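Local coordinates for penicillin-binding protein 2 (Pbp2) (Helicobacter pylori, PDB 5LP5) that probably cross-links peptidoglycan as a penicillin-binding transpeptidase in cell-shape-determining wall synthesis, and forms a complex with the shape protein MreC, at residues P51-I56 against N196-K202; I508-T514 against I545-Y551. All blocks are in the same frame, centred on the assembly; numbering follows the deposited sequence.

The two contacts share no element: contact 1 joins an extended segment to a short helix in the dimerisation domain, whereas contact 2 pairs two strands in the transpeptidase domain. Their centres are 39 Å apart and their nearest atoms about 24 Å, on opposite sides of the chain's centre. Contact 1 is partly buried, with Lys202 exposed and Thr52 packing on the partner protein MreC; contact 2 is buried and touches no other protein chain of the assembly. The chemistry differs accordingly. One backbone bond and one arginine–asparagine bond join 51-56 to 196-202, while five backbone bonds run between 508-514 and 545-551, flanked by aliphatic and aromatic packing.

Contact 1: P51-I56 against N196-K202; sequences PTRGNI and NKLLQGK
Arg53 and Gly54 carry the contact: the Gly54 amide meets the C-terminal end of helix 196-200, and the Arg53 side chain reaches back to its first residue. Gly54 N gives a nearly straight bond to Leu199 O (N to O 2.7 Å, 171° at the hydrogen), so a terminal helix carbonyl is taken up by the extended segment; Arg53 CA also approaches Leu199 O, at 3.5 Å. With CG anti to the backbone N (chi1 -176°) and the chain extended as far as NE, the Arg53 side chain runs along the helix, and one face of its guanidinium rests on Leu199 CB, towards the rim. Arg53 NH1 donates to Asn196 OD1 at 2.9 Å. That oxygen lies near the guanidinium plane, yet NH1 sits 48° above the plane of the amide carbonyl. The sequence from Arg53 onward matches the RGxxxDR motif of class B penicillin-binding proteins, in the dimerisation domain that forms their N-terminal pedestal. Leu199 CD2 meets Ile56 CG1 at 3.9 Å, these two side chains crossing at about a right angle. Beyond the helix, Gly201 turns the chain with a positive phi, and Pro51 CG lies 3.4 Å from Lys202 O. Further out, Glu192 makes a salt bridge with Arg53 NH2, and Gly187 N is a second donor to Asn196 OD1. Thr52 OG1 bonds to Asp149, and Thr52 packs against Tyr220 of the MreC chain.

Contact 2: I508-T514 against I545-Y551; sequences ITLACKT and ITAFLPY
Ala511 sets its CB over one face of the Phe548 ring, 3.6 Å from the centroid and 23° off the normal, a CH-pi contact. Phe548 reaches it because, with chi1 68°, its CG is wedged over the backbone, flanked by N and C, folding the ring back across the neighbouring strand. Tyr551, whose ring stacks on Tyr489 of helix 475-493, extends this side: its CB meets Thr509 CG2 at 3.7 Å. On the other face, Cys512 CB and Ala547 CB adjoin at 3.8 Å in a non-hydrogen-bonded pair; helix 572-584 covers Ala547 and Ile545, while Cys512 SG is tied by a disulfide to Cys492. Leu510 and Leu549 run alongside each other in the same direction, CD2 to CB 4.0 Å. Paired backbone bonds join Ala511 with Phe548 and Lys513 with Thr546. After the cis peptide before Pro550, Tyr551 N still reaches Thr509 O at 3.0 Å. Lys513 NZ turns round to hydrogen-bond the backbone O of the next residue, Thr514 (2.9 Å). Strand 511-514 is part of the outermost strand of the five-stranded transpeptidase sheet and 545-549 of its inner neighbour, antiparallel at 171°; Lys513-Thr514 are consistent with the start of the KTG motif lining the penicillin-binding active site in this family.

Contact 1: P51-I56 against N196-K202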
ATOM      1  N   PRO A  51      -1.013   1.296 -11.300  1.00 33.48           N
ATOM      2  CA  PRO A  51      -0.889   0.138 -10.414  1.00 33.09           C
ATOM      3  C   PRO A  51      -0.296   0.471  -9.074  1.00 31.70           C
ATOM      4  O   PRO A  51       0.439   1.423  -8.965  1.00 32.31           O
ATOM      5  CB  PRO A  51       0.032  -0.806 -11.188  1.00 33.40           C
ATOM      6  CG  PRO A  51       0.862   0.099 -12.044  1.00 34.00           C
ATOM      7  CD  PRO A  51       0.004   1.292 -12.366  1.00 34.12           C
ATOM      8  N   THR A  52      -0.639  -0.315  -8.063  1.00 33.40           N
ATOM      9  CA  THR A  52      -0.191  -0.085  -6.689  1.00 33.14           C
ATOM     10  C   THR A  52       1.273  -0.463  -6.615  1.00 30.47           C
ATOM     11  O   THR A  52       1.687  -1.453  -7.216  1.00 29.71           O
ATOM     12  CB  THR A  52      -1.042  -0.912  -5.675  1.00 35.65           C
ATOM     13  OG1 THR A  52      -0.834  -0.432  -4.337  1.00 39.47           O
ATOM     14  CG2 THR A  52      -0.716  -2.411  -5.741  1.00 35.70           C
ATOM     15  N   ARG A  53       2.067   0.330  -5.905  1.00 30.08           N
ATOM     16  CA  ARG A  53       3.518   0.070  -5.855  1.00 30.85           C
ATOM     17  C   ARG A  53       3.819  -1.272  -5.243  1.00 30.82           C
ATOM     18  O   ARG A  53       3.258  -1.614  -4.211  1.00 31.58           O
ATOM     19  CB  ARG A  53       4.281   1.154  -5.103  1.00 29.21           C
ATOM     20  CG  ARG A  53       5.787   0.951  -5.138  1.00 28.31           C
ATOM     21  CD  ARG A  53       6.535   2.107  -4.478  1.00 29.33           C
ATOM     22  NE  ARG A  53       7.969   1.823  -4.400  1.00 29.33           N
ATOM     23  CZ  ARG A  53       8.883   2.260  -5.263  1.00 29.24           C
ATOM     24  NH1 ARG A  53       8.544   3.053  -6.278  1.00 28.55           N
ATOM     25  NH2 ARG A  53      10.147   1.912  -5.090  1.00 29.85           N
ATOM     26  N   GLY A  54       4.712  -2.018  -5.893  1.00 33.25           N
ATOM     27  CA  GLY A  54       4.990  -3.423  -5.543  1.00 33.68           C
ATOM     28  C   GLY A  54       5.520  -3.652  -4.135  1.00 33.56           C
ATOM     29  O   GLY A  54       6.214  -2.806  -3.571  1.00 35.02           O
ATOM     30  N   ASN A  55       5.192  -4.813  -3.573  1.00 34.06           N
ATOM     31  CA  ASN A  55       5.654  -5.183  -2.236  1.00 34.41           C
ATOM     32  C   ASN A  55       7.089  -5.666  -2.272  1.00 32.59           C
ATOM     33  O   ASN A  55       7.519  -6.286  -3.251  1.00 30.64           O
ATOM     34  CB  ASN A  55       4.814  -6.314  -1.654  1.00 37.36           C
ATOM     35  CG  ASN A  55       3.427  -5.878  -1.252  1.00 41.09           C
ATOM     36  OD1 ASN A  55       3.158  -4.701  -1.034  1.00 45.45           O
ATOM     37  ND2 ASN A  55       2.528  -6.848  -1.146  1.00 44.77           N
ATOM     38  N   ILE A  56       7.814  -5.405  -1.189  1.00 31.59           N
ATOM     39  CA  ILE A  56       9.153  -5.956  -1.020  1.00 33.59           C
ATOM     40  C   ILE A  56       9.128  -7.073   0.023  1.00 33.95           C
ATOM     41  O   ILE A  56       8.681  -6.878   1.165  1.00 31.53           O
ATOM     42  CB  ILE A  56      10.209  -4.879  -0.649  1.00 32.85           C
ATOM     43  CG1 ILE A  56      10.316  -3.855  -1.769  1.00 32.68           C
ATOM     44  CG2 ILE A  56      11.588  -5.505  -0.437  1.00 32.96           C
ATOM     45  CD1 ILE A  56      11.188  -2.656  -1.449  1.00 34.45           C
ATOM     46  N   ASN A 196      13.272   0.898  -8.768  1.00 33.82           N
ATOM     47  CA  ASN A 196      12.088   1.764  -8.845  1.00 34.27           C
ATOM     48  C   ASN A 196      11.182   1.389  -9.997  1.00 37.84           C
ATOM     49  O   ASN A 196       9.979   1.211  -9.817  1.00 37.19           O
ATOM     50  CB  ASN A 196      12.463   3.213  -9.020  1.00 34.48           C
ATOM     51  CG  ASN A 196      11.293   4.137  -8.752  1.00 33.95           C
ATOM     52  OD1 ASN A 196      10.869   4.268  -7.613  1.00 35.30           O
ATOM     53  ND2 ASN A 196      10.765   4.782  -9.788  1.00 33.31           N
ATOM     54  N   LYS A 197      11.769   1.279 -11.185  1.00 42.29           N
ATOM     55  CA  LYS A 197      11.017   0.923 -12.376  1.00 44.41           C
ATOM     56  C   LYS A 197      10.200  -0.337 -12.185  1.00 40.78           C
ATOM     57  O   LYS A 197       9.021  -0.360 -12.525  1.00 39.44           O
ATOM     58  CB  LYS A 197      11.953   0.733 -13.559  1.00 51.14           C
ATOM     59  CG  LYS A 197      12.516   2.032 -14.076  1.00 56.94           C
ATOM     60  CD  LYS A 197      12.988   1.886 -15.511  1.00 67.49           C
ATOM     61  CE  LYS A 197      13.732   3.133 -15.975  1.00 76.82           C
ATOM     62  NZ  LYS A 197      14.984   3.354 -15.189  1.00 84.03           N
ATOM     63  N   LEU A 198      10.830  -1.376 -11.650  1.00 38.49           N
ATOM     64  CA  LEU A 198      10.129  -2.627 -11.350  1.00 38.63           C
ATOM     65  C   LEU A 198       8.975  -2.400 -10.380  1.00 36.47           C
ATOM     66  O   LEU A 198       7.833  -2.702 -10.684  1.00 33.03           O
ATOM     67  CB  LEU A 198      11.104  -3.662 -10.775  1.00 39.35           C
ATOM     68  CG  LEU A 198      10.517  -4.991 -10.302  1.00 40.18           C
ATOM     69  CD1 LEU A 198       9.999  -5.753 -11.497  1.00 43.27           C
ATOM     70  CD2 LEU A 198      11.521  -5.855  -9.560  1.00 39.44           C
ATOM     71  N   LEU A 199       9.300  -1.856  -9.213  1.00 38.46           N
ATOM     72  CA  LEU A 199       8.338  -1.720  -8.107  1.00 38.81           C
ATOM     73  C   LEU A 199       7.130  -0.860  -8.475  1.00 38.95           C
ATOM     74  O   LEU A 199       5.992  -1.126  -8.055  1.00 33.96           O
ATOM     75  CB  LEU A 199       9.041  -1.147  -6.872  1.00 37.25           C
ATOM     76  CG  LEU A 199      10.001  -2.146  -6.217  1.00 36.87           C
ATOM     77  CD1 LEU A 199      10.997  -1.443  -5.294  1.00 36.83           C
ATOM     78  CD2 LEU A 199       9.210  -3.211  -5.459  1.00 36.01           C
ATOM     79  N   GLN A 200       7.399   0.163  -9.276  1.00 40.23           N
ATOM     80  CA  GLN A 200       6.377   1.107  -9.685  1.00 40.69           C
ATOM     81  C   GLN A 200       5.436   0.498 -10.706  1.00 40.33           C
ATOM     82  O   GLN A 200       4.243   0.765 -10.701  1.00 42.95           O
ATOM     83  CB  GLN A 200       7.026   2.350 -10.290  1.00 39.65           C
ATOM     84  CG  GLN A 200       6.038   3.464 -10.547  1.00 40.77           C
ATOM     85  CD  GLN A 200       6.677   4.818 -10.428  1.00 42.63           C
ATOM     86  OE1 GLN A 200       7.497   5.203 -11.266  1.00 39.57           O
ATOM     87  NE2 GLN A 200       6.325   5.544  -9.366  1.00 44.76           N
ATOM     88  N   GLY A 201       5.981  -0.305 -11.602  1.00 39.79           N
ATOM     89  CA  GLY A 201       5.181  -0.884 -12.671  1.00 41.09           C
ATOM     90  C   GLY A 201       4.867   0.084 -13.795  1.00 42.14           C
ATOM     91  O   GLY A 201       5.367   1.198 -13.813  1.00 45.17           O
ATOM     92  N   LYS A 202       4.037  -0.354 -14.737  1.00 44.87           N
ATOM     93  CA  LYS A 202       3.690   0.433 -15.929  1.00 48.37           C
ATOM     94  C   LYS A 202       2.231   0.872 -15.832  1.00 47.63           C
ATOM     95  O   LYS A 202       1.376   0.082 -15.422  1.00 51.53           O
ATOM     96  CB  LYS A 202       3.881  -0.378 -17.213  1.00 50.58           C
ATOM     97  CG  LYS A 202       5.238  -1.046 -17.345  1.00 54.40           C
ATOM     98  CD  LYS A 202       5.162  -2.335 -18.160  1.00 57.28           C
ATOM     99  CE  LYS A 202       5.033  -2.045 -19.647  1.00 59.58           C
ATOM    100  NZ  LYS A 202       6.278  -1.434 -20.197  1.00 60.23           N
TER

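Contact 2: I508-T514 against I545-Y551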
ATOM      1  N   ILE A 508      29.741 -24.966  15.050  1.00 58.40           N
ATOM      2  CA  ILE A 508      30.342 -25.384  13.794  1.00 59.69           C
ATOM      3  C   ILE A 508      31.807 -24.970  13.797  1.00 57.66           C
ATOM      4  O   ILE A 508      32.223 -24.102  14.584  1.00 54.83           O
ATOM      5  CB  ILE A 508      29.655 -24.669  12.600  1.00 65.34           C
ATOM      6  CG1 ILE A 508      28.146 -24.914  12.597  1.00 67.75           C
ATOM      7  CG2 ILE A 508      30.242 -25.109  11.261  1.00 66.63           C
ATOM      8  CD1 ILE A 508      27.758 -26.347  12.313  1.00 70.47           C
ATOM      9  N   THR A 509      32.581 -25.561  12.887  1.00 54.33           N
ATOM     10  CA  THR A 509      33.969 -25.159  12.692  1.00 52.76           C
ATOM     11  C   THR A 509      34.087 -23.901  11.860  1.00 50.53           C
ATOM     12  O   THR A 509      33.526 -23.812  10.772  1.00 47.80           O
ATOM     13  CB  THR A 509      34.800 -26.264  12.046  1.00 52.08           C
ATOM     14  OG1 THR A 509      34.575 -27.496  12.744  1.00 55.08           O
ATOM     15  CG2 THR A 509      36.263 -25.934  12.143  1.00 50.79           C
ATOM     16  N   LEU A 510      34.847 -22.950  12.402  1.00 50.61           N
ATOM     17  CA  LEU A 510      35.032 -21.636  11.826  1.00 50.39           C
ATOM     18  C   LEU A 510      36.456 -21.438  11.304  1.00 52.39           C
ATOM     19  O   LEU A 510      37.400 -22.072  11.772  1.00 54.70           O
ATOM     20  CB  LEU A 510      34.738 -20.571  12.886  1.00 50.43           C
ATOM     21  CG  LEU A 510      33.279 -20.335  13.278  1.00 50.72           C
ATOM     22  CD1 LEU A 510      33.135 -19.548  14.566  1.00 49.95           C
ATOM     23  CD2 LEU A 510      32.564 -19.598  12.169  1.00 51.94           C
ATOM     24  N   ALA A 511      36.584 -20.529  10.340  1.00 53.46           N
ATOM     25  CA  ALA A 511      37.869 -20.078   9.809  1.00 53.85           C
ATOM     26  C   ALA A 511      37.784 -18.553   9.617  1.00 56.27           C
ATOM     27  O   ALA A 511      36.884 -18.069   8.946  1.00 58.93           O
ATOM     28  CB  ALA A 511      38.150 -20.769   8.488  1.00 51.86           C
ATOM     29  N   CYS A 512      38.721 -17.809  10.198  1.00 59.12           N
ATOM     30  CA  CYS A 512      38.626 -16.345  10.282  1.00 59.19           C
ATOM     31  C   CYS A 512      39.960 -15.627  10.004  1.00 56.92           C
ATOM     32  O   CYS A 512      41.001 -16.244   9.782  1.00 55.41           O
ATOM     33  CB  CYS A 512      38.116 -15.945  11.689  1.00 62.95           C
ATOM     34  SG  CYS A 512      39.080 -16.676  13.055  1.00 76.31           S
ATOM     35  N   LYS A 513      39.892 -14.303   9.989  1.00 54.66           N
ATOM     36  CA  LYS A 513      41.053 -13.420  10.065  1.00 53.26           C
ATOM     37  C   LYS A 513      40.600 -12.141  10.758  1.00 52.61           C
ATOM     38  O   LYS A 513      39.573 -11.559  10.410  1.00 53.37           O
ATOM     39  CB  LYS A 513      41.627 -13.098   8.682  1.00 52.82           C
ATOM     40  CG  LYS A 513      42.865 -12.197   8.703  1.00 56.32           C
ATOM     41  CD  LYS A 513      44.084 -12.911   9.277  1.00 61.03           C
ATOM     42  CE  LYS A 513      45.109 -11.953   9.865  1.00 64.54           C
ATOM     43  NZ  LYS A 513      44.756 -11.475  11.241  1.00 64.24           N
ATOM     44  N   THR A 514      41.347 -11.711  11.759  1.00 52.92           N
ATOM     45  CA  THR A 514      41.031 -10.466  12.446  1.00 52.29           C
ATOM     46  C   THR A 514      41.758  -9.309  11.771  1.00 54.23           C
ATOM     47  O   THR A 514      42.637  -9.523  10.915  1.00 54.06           O
ATOM     48  CB  THR A 514      41.443 -10.525  13.924  1.00 51.42           C
ATOM     49  OG1 THR A 514      42.768 -11.070  14.023  1.00 51.96           O
ATOM     50  CG2 THR A 514      40.470 -11.392  14.708  1.00 49.75           C
ATOM     51  N   ILE A 545      36.714  -8.379  11.635  1.00 47.12           N
ATOM     52  CA  ILE A 545      36.800  -9.832  11.646  1.00 46.09           C
ATOM     53  C   ILE A 545      35.977 -10.331  10.469  1.00 43.98           C
ATOM     54  O   ILE A 545      34.829  -9.940  10.290  1.00 44.50           O
ATOM     55  CB  ILE A 545      36.290 -10.445  12.968  1.00 48.22           C
ATOM     56  CG1 ILE A 545      36.458 -11.974  12.972  1.00 47.65           C
ATOM     57  CG2 ILE A 545      34.844 -10.033  13.235  1.00 48.43           C
ATOM     58  CD1 ILE A 545      36.493 -12.585  14.355  1.00 47.32           C
ATOM     59  N   THR A 546      36.592 -11.156   9.635  1.00 42.82           N
ATOM     60  CA  THR A 546      35.899 -11.769   8.517  1.00 39.34           C
ATOM     61  C   THR A 546      36.153 -13.254   8.641  1.00 39.52           C
ATOM     62  O   THR A 546      37.048 -13.664   9.329  1.00 41.19           O
ATOM     63  CB  THR A 546      36.371 -11.191   7.175  1.00 37.97           C
ATOM     64  OG1 THR A 546      35.464 -11.560   6.136  1.00 34.90           O
ATOM     65  CG2 THR A 546      37.763 -11.675   6.833  1.00 40.42           C
ATOM     66  N   ALA A 547      35.318 -14.067   8.024  1.00 42.73           N
ATOM     67  CA  ALA A 547      35.330 -15.511   8.291  1.00 44.13           C
ATOM     68  C   ALA A 547      34.449 -16.289   7.315  1.00 40.77           C
ATOM     69  O   ALA A 547      33.459 -15.756   6.825  1.00 40.30           O
ATOM     70  CB  ALA A 547      34.887 -15.784   9.730  1.00 45.14           C
ATOM     71  N   PHE A 548      34.827 -17.539   7.034  1.00 40.03           N
ATOM     72  CA  PHE A 548      33.976 -18.458   6.271  1.00 39.87           C
ATOM     73  C   PHE A 548      33.609 -19.726   7.054  1.00 42.07           C
ATOM     74  O   PHE A 548      34.321 -20.159   7.973  1.00 42.88           O
ATOM     75  CB  PHE A 548      34.599 -18.819   4.930  1.00 38.05           C
ATOM     76  CG  PHE A 548      35.829 -19.664   5.029  1.00 38.31           C
ATOM     77  CD1 PHE A 548      35.745 -21.038   4.975  1.00 38.48           C
ATOM     78  CD2 PHE A 548      37.082 -19.076   5.122  1.00 39.06           C
ATOM     79  CE1 PHE A 548      36.886 -21.821   5.034  1.00 39.91           C
ATOM     80  CE2 PHE A 548      38.226 -19.847   5.174  1.00 39.67           C
ATOM     81  CZ  PHE A 548      38.126 -21.226   5.130  1.00 40.38           C
ATOM     82  N   LEU A 549      32.480 -20.309   6.686  1.00 41.48           N
ATOM     83  CA  LEU A 549      31.959 -21.440   7.416  1.00 42.12           C
ATOM     84  C   LEU A 549      31.035 -22.286   6.549  1.00 40.64           C
ATOM     85  O   LEU A 549      30.395 -21.788   5.629  1.00 38.46           O
ATOM     86  CB  LEU A 549      31.210 -20.971   8.672  1.00 41.79           C
ATOM     87  CG  LEU A 549      29.867 -20.262   8.477  1.00 41.12           C
ATOM     88  CD1 LEU A 549      29.015 -20.332   9.727  1.00 42.43           C
ATOM     89  CD2 LEU A 549      30.104 -18.830   8.071  1.00 40.87           C
ATOM     90  N   PRO A 550      30.971 -23.578   6.845  1.00 41.14           N
ATOM     91  CA  PRO A 550      31.822 -24.302   7.789  1.00 43.34           C
ATOM     92  C   PRO A 550      33.198 -24.596   7.170  1.00 45.80           C
ATOM     93  O   PRO A 550      33.327 -24.675   5.939  1.00 45.71           O
ATOM     94  CB  PRO A 550      31.040 -25.588   8.025  1.00 44.49           C
ATOM     95  CG  PRO A 550      30.281 -25.800   6.749  1.00 44.02           C
ATOM     96  CD  PRO A 550      29.932 -24.427   6.252  1.00 42.16           C
ATOM     97  N   TYR A 551      34.221 -24.757   7.996  1.00 46.85           N
ATOM     98  CA  TYR A 551      35.572 -24.906   7.453  1.00 48.51           C
ATOM     99  C   TYR A 551      35.692 -26.084   6.483  1.00 50.06           C
ATOM    100  O   TYR A 551      36.345 -25.985   5.442  1.00 52.14           O
ATOM    101  CB  TYR A 551      36.617 -25.042   8.566  1.00 49.78           C
ATOM    102  CG  TYR A 551      37.969 -25.450   8.025  1.00 50.30           C
ATOM    103  CD1 TYR A 551      38.625 -24.657   7.086  1.00 49.40           C
ATOM    104  CD2 TYR A 551      38.572 -26.644   8.409  1.00 50.21           C
ATOM    105  CE1 TYR A 551      39.846 -25.038   6.556  1.00 50.05           C
ATOM    106  CE2 TYR A 551      39.806 -27.019   7.894  1.00 51.72           C
ATOM    107  CZ  TYR A 551      40.433 -26.204   6.964  1.00 50.45           C
ATOM    108  OH  TYR A 551      41.638 -26.528   6.423  1.00 50.57           O
TER